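Local structure of betaine aldehyde dehydrogenase (Staphylococcus aureus subsp. aureus COL, 4QTO) at residues Ser157-Pro160 / Asp161-Ser164; Gln90-Ala93 / Glu94-Gly97; His360-Lys363 / Ile364-Tyr367; Ser407-Ile410 / Val411-Val415; Ser324-Asp327 / Lys328-Ala332. The protein oxidises betaine aldehyde to glycine betaine with NAD as the probable hydride acceptor, as a four-chain member of the aldehyde dehydrogenase family. All blocks are in the same frame, centred on the assembly; numbering follows the deposited sequence. Where two conformers were deposited one is given.

Interaction 1. Residues Ser157-Pro160 / Asp161-Ser164; sequences SPIP and DTES
Ser-157 OG donates a hydrogen bond to Thr-162 OG1 over 2.7 Å, and Thr-162 OG1 in turn donates to Ile-159 O, also at 2.7 Å. This second bond meets the oxygen at a C=O...donor angle of 137°, with the threonine hydroxyl somewhat tilted from the carbonyl plane. Thr-162 OG1 reaches both partners because it stands between its backbone N and carbonyl carbon (chi1 63°), a torsion that points it at Ser-157 OG and Ile-159 O. Ser-157 OG is an acceptor as well: Ile-159 N donates to it from 3.1 Å with an N-H...O angle of 164°, the defining bond of an ST turn. One serine oxygen therefore accepts from Ile-159 N at the start of the loop and donates to Thr-162 OG1 at its end.

The loop is the connection of a beta hairpin, joining strand 152-155 to the antiparallel strand 162-177. Asp-161, at its bend, has positive phi and a left-handed backbone conformation that lets the chain reverse into the second strand.

The apolar contacts are fewer. Ile-159 CG2 meets Thr-162 CG2 at 3.7 Å, the two side chains crossing at a slant, and Thr-162 CG2 also lies near Ile-159 CB. Ser-157 CB faces Ser-164 CB at 4.0 Å, while the hydroxyl of Ser-164 turns to His-505 instead. Phe-475 of the second subunit packs on Ser-157, Ile-159 and Ser-164, and Glu-163 OE1 forms a salt bridge with Lys-165 of the third subunit.

Interaction 2. Residues Gln90-Ala93 / Glu94-Gly97; sequences QETA and ETRG
Thr-92 caps the N-terminus of helix 93-109, and its side chain meets Thr-95 across the first turn. Thr-92 CB comes within 4.2 Å of Glu-94 N. Beyond it the branch that matters is OG1, held between backbone N and carbonyl carbon at chi1 71° and thus directed at the first turn. There it accepts from Thr-95 N at 3.1 Å, with an N-H...O angle of 154°: the N-cap bond. Thr-95 OG1 lies equally near, but where its proton goes is not settled. Thr-92 OG1 itself donates to a water, which in turn donates to Glu-94 OE1; the other carboxylate oxygen of Glu-94 is bonded to Gln-477 of the fourth subunit.

Glu-91, just ahead of the cap, folds back at chi2 and crosses Thr-95 at about a right angle, its CD 3.5 Å from Thr-95 CG2. Glu-91 OE2 takes Thr-92 N on its anti side at 2.8 Å. A second water links this same oxygen to Thr-95 OG1.

Arg-96 NE is bonded to Ala-196 O. One face of the Arg-96 guanidinium is covered near the rim by Thr-92 O and by Ala-93 CA, the latter lying 3.8 Å above the plane.

Interaction 3. Residues His360-Lys363 / Ile364-Tyr367; sequences HRNK and IESY
His-360 and Ile-364, one helical turn apart, meet with the isoleucine over one face of the imidazole. Ile-364 CG1 lies above the ring, offset toward its rim, and CD1 approaches His-360 CD2 at 3.8 Å. The histidine swings toward this neighbour with CG anti to its backbone N (chi1 -166°), while NE2 bonds to Phe-416 O and Trp-180 meets the ring edge-to-face.

Arg-361 and Glu-365 also lie a turn apart, and their flat ends are nearly parallel, the planes 2° apart. Even so the charges do not touch: Arg-361 NE stays 4.6 Å from Glu-365 OE2, and the aliphatic Arg-361 CG approaches Glu-365 CD instead. Each charged end is held elsewhere, the carboxylate in a salt bridge with Arg-384 and the guanidinium on Phe-395 O.

Along the more exposed side, Ser-366 OG turns back and donates to Lys-363 O at 2.6 Å. Tyr-367 N reaches the same oxygen at 3.2 Å; Lys-363 O accepts both, from the same face of its plane.

Such i to i+4 and i to i+3 pairing is typical of a regular alpha-helix, here helix 358-373, with one side buried and Asn-362, Lys-363 and Ser-366 exposed.

Interaction 4. Residues Ser407-Ile410 / Val411-Val415; sequences SMRI and VQEEV
Arg-409 and Glu-413 are joined by a two-pronged salt bridge, the guanidinium gripping the carboxylate side-on. Arg-409 NE donates to Glu-413 OE2 at 2.8 Å with an N-H...O angle of 168°, the oxygen lying nearly in the guanidinium plane while NE stands above the carboxylate plane. Arg-409 NH2 reaches Glu-413 OE1 at 2.9 Å, on the syn lone pair. The two planes stand 43° apart, so the pair is twisted and one prong meets its oxygen off the plane. The arginine bends at chi3 (58°) to bring NE round to the glutamate, whose chain is extended beyond CG.

Backbone bonds set the two residues one turn apart. Glu-413 N donates to Arg-409 O at 2.8 Å, and Met-408, the N-cap residue, accepts through its O from both Gln-412 N (3.0 Å) and Val-411 N (3.1 Å), the latter coming from well above the carbonyl plane. Glu-413 is the first residue to leave helical geometry.

Farther out, the two carboxylate oxygens of Glu-374 accept from the backbone N of Arg-409 and of Ile-410 at the start of helix 409-412, which is the crossover of the beta-alpha-beta unit between strands 399-402 and 419-425. Tyr-367 OH bonds to Glu-413 OE1, and Arg-409 NH1 to a bound triethylene glycol, probably from the crystallisation liquor.

With OE1 gripped by both Arg-409 and Tyr-367, and OE2 by the arginine, the rotation of the carboxylate should be restrained, and the adjacent positive charge would favour its ionised form.

Interaction 5. Residues Ser324-Asp327 / Lys328-Ala332; sequences SIKD and KFEQA
Lys-326 and Glu-330 form a partly exposed salt bridge along one helix turn, with Lys-326 NZ 2.9 Å from Glu-330 OE2. The ammonium approaches on the syn side, 34° out of the carboxylate plane. Nearly all of the lysine chain is extended, and only the last bend, at chi4 (-72°), turns NZ onto the oxygen; the chains cross at a slant, with Lys-326 CE 3.2 Å from Glu-330 OE2. Glu-330 CG rests on Lys-326 O, the carbonyl that Glu-330 N also grips.

The tight part is the backbone and the buried phenylalanine. Phe-329 N donates to Ile-325 O at 2.8 Å, and Phe-329 CB sits 3.3 Å from that same oxygen. With CG anti to the backbone N (chi1 176°), the phenyl ring leaves this turn and packs on helix 294-306 and on two strands. Helix 323-337, following directly on strand 318-322, thus packs on parallel strands 285-288 and 318-322 of the mixed seven-stranded sheet in an alpha/beta domain.

On the looser side a water takes the place of direct contact. Asp-327 OD1 and Glu-330 OE1 are 4.5 Å apart, like charges that would probably repel, and the water between them donates to each, at 2.8 Å to Asp-327 OD1 and 2.6 Å to Glu-330 OE1. Gln-331 turns away from the pair toward Asp-335.

Along the chain the order is interaction 2, 1, 5, 3, 4, with each closed before the next opens. Interactions 1 and 2 lie on one side of the chain's centre, 30 Å apart between centres, and both touch the third subunit: the hairpin leading into strand 162-177 and the start of helix 93-109 belong to the tetramer contacts. The other three gather round the seven-stranded sheet. Interactions 3 and 4 are 13 Å apart between centres and touch, Tyr-367 CG lying 3.9 Å from Val-415 CG2; with Arg-409 packed on Val-370, helix 409-412 lies against helix 358-373. Interaction 5, on helix 323-337, the helix before 358-373, stands about 11 Å from interaction 4 at the nearest atoms.

Interaction 1. Residues Ser157-Pro160 / Asp161-Ser164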
loop_
_atom_site.group_PDB
_atom_site.type_symbol
_atom_site.label_atom_id
_atom_site.label_comp_id
_atom_site.label_asym_id
_atom_site.label_seq_id
_atom_site.Cartn_x
_atom_site.Cartn_y
_atom_site.Cartn_z
ATOM N N SER A 157 -12.147 8.590 9.259
ATOM C CA SER A 157 -13.510 8.860 8.948
ATOM C C SER A 157 -13.797 10.365 8.893
ATOM O O SER A 157 -13.358 11.118 9.758
ATOM C CB SER A 157 -14.429 8.245 10.022
ATOM O OG SER A 157 -15.787 8.549 9.756
ATOM N N PRO A 158 -14.627 10.769 7.914
ATOM C CA PRO A 158 -15.040 12.162 7.838
ATOM C C PRO A 158 -16.177 12.515 8.803
ATOM O O PRO A 158 -16.610 13.693 8.850
ATOM C CB PRO A 158 -15.515 12.287 6.397
ATOM C CG PRO A 158 -16.094 10.929 6.111
ATOM C CD PRO A 158 -15.154 9.984 6.790
ATOM N N ILE A 159 -16.689 11.527 9.544
ATOM C CA ILE A 159 -17.771 11.754 10.502
ATOM C C ILE A 159 -17.167 11.751 11.908
ATOM O O ILE A 159 -16.593 10.755 12.354
ATOM C CB ILE A 159 -18.856 10.640 10.451
ATOM C CG1 ILE A 159 -19.372 10.462 9.027
ATOM C CG2 ILE A 159 -19.983 10.986 11.424
ATOM C CD1 ILE A 159 -20.362 9.326 8.856
ATOM N N PRO A 160 -17.290 12.868 12.626
ATOM C CA PRO A 160 -16.753 12.840 13.995
ATOM C C PRO A 160 -17.416 11.764 14.869
ATOM O O PRO A 160 -18.579 11.417 14.669
ATOM C CB PRO A 160 -17.034 14.252 14.516
ATOM C CG PRO A 160 -17.205 15.107 13.285
ATOM C CD PRO A 160 -17.798 14.190 12.241
ATOM N N ASP A 161 -16.665 11.246 15.823
ATOM C CA ASP A 161 -17.171 10.224 16.754
ATOM C C ASP A 161 -17.611 8.939 16.050
ATOM O O ASP A 161 -18.647 8.352 16.364
ATOM C CB ASP A 161 -18.283 10.760 17.663
ATOM C CG ASP A 161 -17.786 11.834 18.621
ATOM O OD1 ASP A 161 -16.659 11.722 19.108
ATOM O OD2 ASP A 161 -18.535 12.794 18.874
ATOM N N THR A 162 -16.819 8.527 15.068
ATOM C CA THR A 162 -16.994 7.232 14.434
ATOM C C THR A 162 -15.622 6.584 14.204
ATOM O O THR A 162 -14.592 7.293 14.127
ATOM C CB THR A 162 -17.692 7.302 13.053
ATOM O OG1 THR A 162 -16.872 8.064 12.146
ATOM C CG2 THR A 162 -19.069 7.899 13.158
ATOM N N GLU A 163 -15.623 5.254 14.123
ATOM C CA GLU A 163 -14.444 4.480 13.777
ATOM C C GLU A 163 -14.816 3.792 12.489
ATOM O O GLU A 163 -15.898 3.175 12.399
ATOM C CB GLU A 163 -14.118 3.410 14.812
ATOM C CG GLU A 163 -12.882 2.613 14.405
ATOM C CD GLU A 163 -12.690 1.277 15.093
ATOM O OE1 GLU A 163 -11.578 1.129 15.634
ATOM O OE2 GLU A 163 -13.584 0.368 15.040
ATOM N N SER A 164 -13.914 3.834 11.520
ATOM C CA SER A 164 -14.138 3.242 10.212
ATOM C C SER A 164 -13.009 2.310 9.857
ATOM O O SER A 164 -11.837 2.703 9.927
ATOM C CB SER A 164 -14.200 4.365 9.167
ATOM O OG SER A 164 -14.306 3.896 7.809
#

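Interaction 2. Residues Gln90-Ala93 / Glu94-Gly97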
loop_
_atom_site.group_PDB
_atom_site.type_symbol
_atom_site.label_atom_id
_atom_site.label_comp_id
_atom_site.label_asym_id
_atom_site.label_seq_id
_atom_site.Cartn_x
_atom_site.Cartn_y
_atom_site.Cartn_z
ATOM N N GLN A 90 -11.585 -18.910 9.712
ATOM C CA GLN A 90 -11.265 -18.172 10.936
ATOM C C GLN A 90 -9.961 -18.648 11.546
ATOM O O GLN A 90 -9.602 -18.247 12.667
ATOM C CB GLN A 90 -12.425 -18.276 11.940
ATOM C CG GLN A 90 -13.727 -17.720 11.416
ATOM C CD GLN A 90 -13.672 -16.239 11.164
ATOM O OE1 GLN A 90 -12.997 -15.502 11.886
ATOM N NE2 GLN A 90 -14.398 -15.781 10.145
ATOM N N GLU A 91 -9.248 -19.540 10.866
ATOM C CA GLU A 91 -7.912 -19.939 11.291
ATOM C C GLU A 91 -7.038 -18.690 11.151
ATOM O O GLU A 91 -7.357 -17.772 10.374
ATOM C CB GLU A 91 -7.361 -21.052 10.394
ATOM C CG GLU A 91 -6.001 -21.584 10.711
ATOM C CD GLU A 91 -5.857 -22.030 12.154
ATOM O OE1 GLU A 91 -6.099 -23.244 12.412
ATOM O OE2 GLU A 91 -5.552 -21.165 13.032
ATOM N N THR A 92 -5.963 -18.604 11.937
ATOM C CA THR A 92 -5.092 -17.425 11.815
ATOM C C THR A 92 -4.417 -17.403 10.456
ATOM O O THR A 92 -4.128 -18.445 9.854
ATOM C CB THR A 92 -3.994 -17.325 12.900
ATOM O OG1 THR A 92 -2.996 -18.321 12.692
ATOM C CG2 THR A 92 -4.579 -17.405 14.315
ATOM N N ALA A 93 -4.154 -16.201 9.932
ATOM C CA ALA A 93 -3.521 -16.109 8.603
ATOM C C ALA A 93 -2.123 -16.708 8.630
ATOM O O ALA A 93 -1.695 -17.335 7.670
ATOM C CB ALA A 93 -3.497 -14.665 8.111
ATOM N N GLU A 94 -1.424 -16.524 9.741
ATOM C CA GLU A 94 -0.062 -17.077 9.894
ATOM C C GLU A 94 -0.097 -18.608 9.790
ATOM O O GLU A 94 0.714 -19.207 9.091
ATOM C CB GLU A 94 0.505 -16.666 11.247
ATOM C CG GLU A 94 1.919 -17.172 11.480
ATOM C CD GLU A 94 2.373 -16.871 12.900
ATOM O OE1 GLU A 94 1.821 -17.470 13.860
ATOM O OE2 GLU A 94 3.271 -16.000 13.080
ATOM N N THR A 95 -1.086 -19.227 10.417
ATOM C CA THR A 95 -1.244 -20.690 10.335
ATOM C C THR A 95 -1.637 -21.144 8.938
ATOM O O THR A 95 -1.103 -22.134 8.461
ATOM C CB THR A 95 -2.189 -21.202 11.436
ATOM O OG1 THR A 95 -1.538 -21.042 12.700
ATOM C CG2 THR A 95 -2.506 -22.705 11.244
ATOM N N ARG A 96 -2.542 -20.417 8.283
ATOM C CA ARG A 96 -2.884 -20.735 6.910
ATOM C C ARG A 96 -1.632 -20.688 6.030
ATOM O O ARG A 96 -1.401 -21.569 5.210
ATOM C CB ARG A 96 -3.982 -19.825 6.371
ATOM C CG ARG A 96 -5.341 -20.004 7.065
ATOM C CD ARG A 96 -6.476 -19.442 6.227
ATOM N NE ARG A 96 -6.316 -18.022 5.977
ATOM C CZ ARG A 96 -6.868 -17.045 6.683
ATOM N NH1 ARG A 96 -7.792 -17.315 7.598
ATOM N NH2 ARG A 96 -6.586 -15.789 6.363
ATOM N N GLY A 97 -0.798 -19.675 6.236
ATOM C CA GLY A 97 0.425 -19.571 5.476
ATOM C C GLY A 97 1.360 -20.754 5.715
ATOM O O GLY A 97 1.978 -21.266 4.773
HETATM O O HOH W 1 -3.330 -21.550 14.672
HETATM O O HOH W 2 -1.125 -18.034 14.676
#

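Interaction 3. Residues His360-Lys363 / Ile364-Tyr367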
loop_
_atom_site.group_PDB
_atom_site.type_symbol
_atom_site.label_atom_id
_atom_site.label_comp_id
_atom_site.label_asym_id
_atom_site.label_seq_id
_atom_site.Cartn_x
_atom_site.Cartn_y
_atom_site.Cartn_z
ATOM N N HIS A 360 -7.944 -31.535 -31.019
ATOM C CA HIS A 360 -7.135 -30.319 -31.107
ATOM C C HIS A 360 -6.278 -30.325 -32.361
ATOM O O HIS A 360 -6.161 -29.304 -33.056
ATOM C CB HIS A 360 -6.293 -30.098 -29.841
ATOM C CG HIS A 360 -5.733 -28.722 -29.764
ATOM N ND1 HIS A 360 -6.542 -27.609 -29.806
ATOM C CD2 HIS A 360 -4.462 -28.262 -29.691
ATOM C CE1 HIS A 360 -5.797 -26.519 -29.746
ATOM N NE2 HIS A 360 -4.533 -26.886 -29.675
ATOM N N ARG A 361 -5.672 -31.462 -32.670
ATOM C CA ARG A 361 -4.880 -31.553 -33.878
ATOM C C ARG A 361 -5.759 -31.282 -35.108
ATOM O O ARG A 361 -5.355 -30.563 -36.039
ATOM C CB ARG A 361 -4.179 -32.897 -34.020
ATOM C CG ARG A 361 -3.375 -32.918 -35.324
ATOM C CD ARG A 361 -2.334 -34.009 -35.391
ATOM N NE ARG A 361 -2.917 -35.335 -35.373
ATOM C CZ ARG A 361 -2.227 -36.464 -35.570
ATOM N NH1 ARG A 361 -0.902 -36.461 -35.835
ATOM N NH2 ARG A 361 -2.875 -37.606 -35.521
ATOM N N ASN A 362 -6.972 -31.832 -35.118
ATOM C CA ASN A 362 -7.880 -31.589 -36.240
ATOM C C ASN A 362 -8.211 -30.098 -36.383
ATOM O O ASN A 362 -8.313 -29.587 -37.511
ATOM C CB ASN A 362 -9.173 -32.401 -36.080
ATOM C CG ASN A 362 -8.948 -33.889 -36.239
ATOM O OD1 ASN A 362 -7.935 -34.326 -36.790
ATOM N ND2 ASN A 362 -9.917 -34.670 -35.810
ATOM N N LYS A 363 -8.352 -29.398 -35.261
ATOM C CA LYS A 363 -8.644 -27.972 -35.292
ATOM C C LYS A 363 -7.466 -27.201 -35.904
ATOM O O LYS A 363 -7.653 -26.304 -36.730
ATOM C CB LYS A 363 -8.930 -27.454 -33.881
ATOM C CG LYS A 363 -9.478 -26.038 -33.864
ATOM C CD LYS A 363 -9.476 -25.422 -32.466
ATOM C CE LYS A 363 -10.180 -26.265 -31.415
ATOM N NZ LYS A 363 -11.617 -26.488 -31.707
ATOM N N ILE A 364 -6.250 -27.563 -35.498
ATOM C CA ILE A 364 -5.051 -26.915 -36.033
ATOM C C ILE A 364 -4.999 -27.163 -37.545
ATOM O O ILE A 364 -4.751 -26.250 -38.348
ATOM C CB ILE A 364 -3.781 -27.461 -35.357
ATOM C CG1 ILE A 364 -3.777 -27.077 -33.877
ATOM C CG2 ILE A 364 -2.552 -26.924 -36.069
ATOM C CD1 ILE A 364 -2.777 -27.859 -33.036
ATOM N N GLU A 365 -5.241 -28.401 -37.948
ATOM C CA GLU A 365 -5.247 -28.744 -39.372
ATOM C C GLU A 365 -6.250 -27.935 -40.169
ATOM O O GLU A 365 -5.954 -27.469 -41.302
ATOM C CB GLU A 365 -5.540 -30.235 -39.579
ATOM C CG GLU A 365 -4.358 -31.050 -39.141
ATOM C CD GLU A 365 -4.561 -32.553 -39.209
ATOM O OE1 GLU A 365 -5.671 -33.075 -38.934
ATOM O OE2 GLU A 365 -3.535 -33.211 -39.444
ATOM N N SER A 366 -7.436 -27.742 -39.611
ATOM C CA SER A 366 -8.452 -26.974 -40.302
ATOM C C SER A 366 -7.998 -25.533 -40.531
ATOM O O SER A 366 -8.391 -24.888 -41.497
ATOM C CB SER A 366 -9.789 -27.003 -39.547
ATOM O OG SER A 366 -9.727 -26.239 -38.357
ATOM N N TYR A 367 -7.194 -24.992 -39.606
ATOM C CA TYR A 367 -6.695 -23.633 -39.773
ATOM C C TYR A 367 -5.742 -23.488 -40.957
ATOM O O TYR A 367 -5.632 -22.404 -41.532
ATOM C CB TYR A 367 -6.075 -23.102 -38.478
ATOM C CG TYR A 367 -7.066 -22.412 -37.610
ATOM C CD1 TYR A 367 -7.587 -21.163 -37.985
ATOM C CD2 TYR A 367 -7.459 -22.941 -36.378
ATOM C CE1 TYR A 367 -8.488 -20.479 -37.186
ATOM C CE2 TYR A 367 -8.366 -22.262 -35.571
ATOM C CZ TYR A 367 -8.875 -21.035 -35.973
ATOM O OH TYR A 367 -9.783 -20.372 -35.153
#

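Interaction 4. Residues Ser407-Ile410 / Val411-Val415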
loop_
_atom_site.group_PDB
_atom_site.type_symbol
_atom_site.label_atom_id
_atom_site.label_comp_id
_atom_site.label_asym_id
_atom_site.label_seq_id
_atom_site.Cartn_x
_atom_site.Cartn_y
_atom_site.Cartn_z
ATOM N N SER A 407 -6.295 -8.541 -41.701
ATOM C CA SER A 407 -7.685 -8.853 -42.021
ATOM C C SER A 407 -7.993 -10.350 -41.994
ATOM O O SER A 407 -9.165 -10.751 -41.968
ATOM C CB SER A 407 -8.034 -8.333 -43.431
ATOM O OG SER A 407 -7.395 -9.091 -44.445
ATOM N N MET A 408 -6.959 -11.181 -42.009
ATOM C CA MET A 408 -7.152 -12.629 -42.090
ATOM C C MET A 408 -7.537 -13.342 -40.814
ATOM O O MET A 408 -7.058 -13.001 -39.738
ATOM C CB MET A 408 -5.872 -13.277 -42.604
ATOM C CG MET A 408 -5.462 -12.851 -43.993
ATOM S SD MET A 408 -3.895 -13.617 -44.441
ATOM C CE MET A 408 -3.781 -13.063 -46.159
ATOM N N ARG A 409 -8.365 -14.380 -40.940
ATOM C CA ARG A 409 -8.707 -15.197 -39.779
ATOM C C ARG A 409 -7.491 -15.851 -39.114
ATOM O O ARG A 409 -7.443 -15.974 -37.886
ATOM C CB ARG A 409 -9.691 -16.314 -40.169
ATOM C CG ARG A 409 -11.066 -15.841 -40.590
ATOM C CD ARG A 409 -11.984 -17.046 -40.823
ATOM N NE ARG A 409 -12.096 -17.866 -39.624
ATOM C CZ ARG A 409 -12.482 -19.134 -39.577
ATOM N NH1 ARG A 409 -12.808 -19.799 -40.682
ATOM N NH2 ARG A 409 -12.509 -19.757 -38.408
ATOM N N ILE A 410 -6.512 -16.264 -39.921
ATOM C CA ILE A 410 -5.326 -16.944 -39.377
ATOM C C ILE A 410 -4.534 -15.994 -38.481
ATOM O O ILE A 410 -3.843 -16.455 -37.583
ATOM C CB ILE A 410 -4.456 -17.585 -40.489
ATOM C CG1 ILE A 410 -3.373 -18.537 -39.928
ATOM C CG2 ILE A 410 -3.820 -16.531 -41.392
ATOM C CD1 ILE A 410 -3.878 -19.822 -39.328
ATOM N N VAL A 411 -4.638 -14.693 -38.730
ATOM C CA VAL A 411 -3.934 -13.692 -37.920
ATOM C C VAL A 411 -4.789 -13.319 -36.727
ATOM O O VAL A 411 -4.264 -13.170 -35.624
ATOM C CB VAL A 411 -3.566 -12.437 -38.743
ATOM C CG1 VAL A 411 -3.046 -11.329 -37.824
ATOM C CG2 VAL A 411 -2.534 -12.799 -39.792
ATOM N N GLN A 412 -6.104 -13.189 -36.912
ATOM C CA GLN A 412 -6.976 -12.756 -35.826
ATOM C C GLN A 412 -7.334 -13.816 -34.791
ATOM O O GLN A 412 -7.477 -13.498 -33.611
ATOM C CB GLN A 412 -8.254 -12.177 -36.398
ATOM C CG GLN A 412 -8.060 -10.858 -37.124
ATOM C CD GLN A 412 -7.635 -9.742 -36.190
ATOM O OE1 GLN A 412 -8.199 -9.604 -35.094
ATOM N NE2 GLN A 412 -6.684 -8.918 -36.618
ATOM N N GLU A 413 -7.416 -15.071 -35.207
ATOM C CA GLU A 413 -7.846 -16.144 -34.331
ATOM C C GLU A 413 -6.729 -16.972 -33.693
ATOM O O GLU A 413 -5.696 -17.245 -34.309
ATOM C CB GLU A 413 -8.819 -17.052 -35.102
ATOM C CG GLU A 413 -10.002 -16.270 -35.647
ATOM C CD GLU A 413 -10.962 -17.108 -36.478
ATOM O OE1 GLU A 413 -10.921 -18.355 -36.401
ATOM O OE2 GLU A 413 -11.762 -16.500 -37.198
ATOM N N GLU A 414 -6.959 -17.379 -32.457
ATOM C CA GLU A 414 -5.973 -18.175 -31.699
ATOM C C GLU A 414 -6.030 -19.640 -32.129
ATOM O O GLU A 414 -7.018 -20.333 -31.888
ATOM C CB GLU A 414 -6.237 -18.079 -30.189
ATOM C CG GLU A 414 -5.243 -18.843 -29.284
ATOM C CD GLU A 414 -5.663 -18.935 -27.803
ATOM O OE1 GLU A 414 -6.791 -19.409 -27.542
ATOM O OE2 GLU A 414 -4.822 -18.638 -26.919
ATOM N N VAL A 415 -4.951 -20.109 -32.722
ATOM C CA VAL A 415 -4.850 -21.503 -33.178
ATOM C C VAL A 415 -4.422 -22.417 -32.027
ATOM O O VAL A 415 -4.845 -23.588 -31.948
ATOM C CB VAL A 415 -3.833 -21.570 -34.349
ATOM C CG1 VAL A 415 -3.595 -22.977 -34.816
ATOM C CG2 VAL A 415 -4.299 -20.690 -35.527
#

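Interaction 5. Residues Ser324-Asp327 / Lys328-Ala332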
loop_
_atom_site.group_PDB
_atom_site.type_symbol
_atom_site.label_atom_id
_atom_site.label_comp_id
_atom_site.label_asym_id
_atom_site.label_seq_id
_atom_site.Cartn_x
_atom_site.Cartn_y
_atom_site.Cartn_z
ATOM N N SER A 324 12.148 -3.622 -43.117
ATOM C CA SER A 324 13.542 -3.601 -43.513
ATOM C C SER A 324 14.312 -4.897 -43.303
ATOM O O SER A 324 15.274 -5.178 -44.034
ATOM C CB SER A 324 14.247 -2.434 -42.791
ATOM O OG SER A 324 14.053 -2.558 -41.395
ATOM N N ILE A 325 13.920 -5.681 -42.295
ATOM C CA ILE A 325 14.563 -6.962 -42.003
ATOM C C ILE A 325 13.639 -8.167 -42.159
ATOM O O ILE A 325 14.014 -9.278 -41.781
ATOM C CB ILE A 325 15.216 -6.999 -40.614
ATOM C CG1 ILE A 325 14.227 -6.758 -39.465
ATOM C CG2 ILE A 325 16.365 -5.997 -40.562
ATOM C CD1 ILE A 325 14.656 -7.336 -38.127
ATOM N N LYS A 326 12.454 -7.945 -42.717
ATOM C CA LYS A 326 11.479 -9.022 -42.810
ATOM C C LYS A 326 11.974 -10.211 -43.614
ATOM O O LYS A 326 11.821 -11.343 -43.180
ATOM C CB LYS A 326 10.176 -8.470 -43.383
ATOM C CG LYS A 326 9.092 -9.495 -43.549
ATOM C CD LYS A 326 7.831 -8.762 -43.959
ATOM C CE LYS A 326 6.694 -9.689 -44.247
ATOM N NZ LYS A 326 6.926 -10.401 -45.528
ATOM N N ASP A 327 12.578 -9.973 -44.776
ATOM C CA ASP A 327 13.088 -11.085 -45.583
ATOM C C ASP A 327 14.214 -11.869 -44.868
ATOM O O ASP A 327 14.212 -13.089 -44.848
ATOM C CB ASP A 327 13.515 -10.589 -46.944
ATOM C CG ASP A 327 12.356 -10.077 -47.763
ATOM O OD1 ASP A 327 11.197 -10.492 -47.511
ATOM O OD2 ASP A 327 12.591 -9.321 -48.715
ATOM N N LYS A 328 15.167 -11.144 -44.275
ATOM C CA LYS A 328 16.268 -11.740 -43.513
ATOM C C LYS A 328 15.701 -12.583 -42.363
ATOM O O LYS A 328 16.128 -13.728 -42.107
ATOM C CB LYS A 328 17.118 -10.588 -42.938
ATOM C CG LYS A 328 18.305 -10.973 -42.089
ATOM C CD LYS A 328 18.927 -9.777 -41.406
ATOM C CE LYS A 328 20.133 -10.198 -40.598
ATOM N NZ LYS A 328 20.807 -9.047 -39.933
ATOM N N PHE A 329 14.737 -12.004 -41.656
ATOM C CA PHE A 329 14.110 -12.680 -40.528
ATOM C C PHE A 329 13.350 -13.956 -40.940
ATOM O O PHE A 329 13.544 -15.028 -40.329
ATOM C CB PHE A 329 13.190 -11.756 -39.768
ATOM C CG PHE A 329 12.465 -12.457 -38.652
ATOM C CD1 PHE A 329 13.097 -12.682 -37.431
ATOM C CD2 PHE A 329 11.190 -12.955 -38.862
ATOM C CE1 PHE A 329 12.466 -13.393 -36.433
ATOM C CE2 PHE A 329 10.532 -13.637 -37.845
ATOM C CZ PHE A 329 11.175 -13.840 -36.638
ATOM N N GLU A 330 12.512 -13.852 -41.961
ATOM C CA GLU A 330 11.744 -15.017 -42.400
ATOM C C GLU A 330 12.678 -16.149 -42.806
ATOM O O GLU A 330 12.475 -17.304 -42.424
ATOM C CB GLU A 330 10.796 -14.682 -43.558
ATOM C CG GLU A 330 9.619 -13.834 -43.143
ATOM C CD GLU A 330 8.706 -13.422 -44.283
ATOM O OE1 GLU A 330 8.946 -13.831 -45.441
ATOM O OE2 GLU A 330 7.755 -12.680 -44.010
ATOM N N GLN A 331 13.717 -15.832 -43.563
ATOM C CA GLN A 331 14.645 -16.865 -43.961
ATOM C C GLN A 331 15.319 -17.540 -42.768
ATOM O O GLN A 331 15.457 -18.771 -42.724
ATOM C CB GLN A 331 15.683 -16.328 -44.934
ATOM C CG GLN A 331 16.476 -17.499 -45.473
ATOM C CD GLN A 331 15.522 -18.496 -46.180
ATOM O OE1 GLN A 331 14.884 -18.110 -47.148
ATOM N NE2 GLN A 331 15.356 -19.745 -45.650
ATOM N N ALA A 332 15.762 -16.742 -41.804
ATOM C CA ALA A 332 16.442 -17.286 -40.635
ATOM C C ALA A 332 15.509 -18.148 -39.773
ATOM O O ALA A 332 15.900 -19.226 -39.317
ATOM C CB ALA A 332 17.028 -16.162 -39.803
HETATM O O HOH W 3 10.706 -13.236 -47.258
#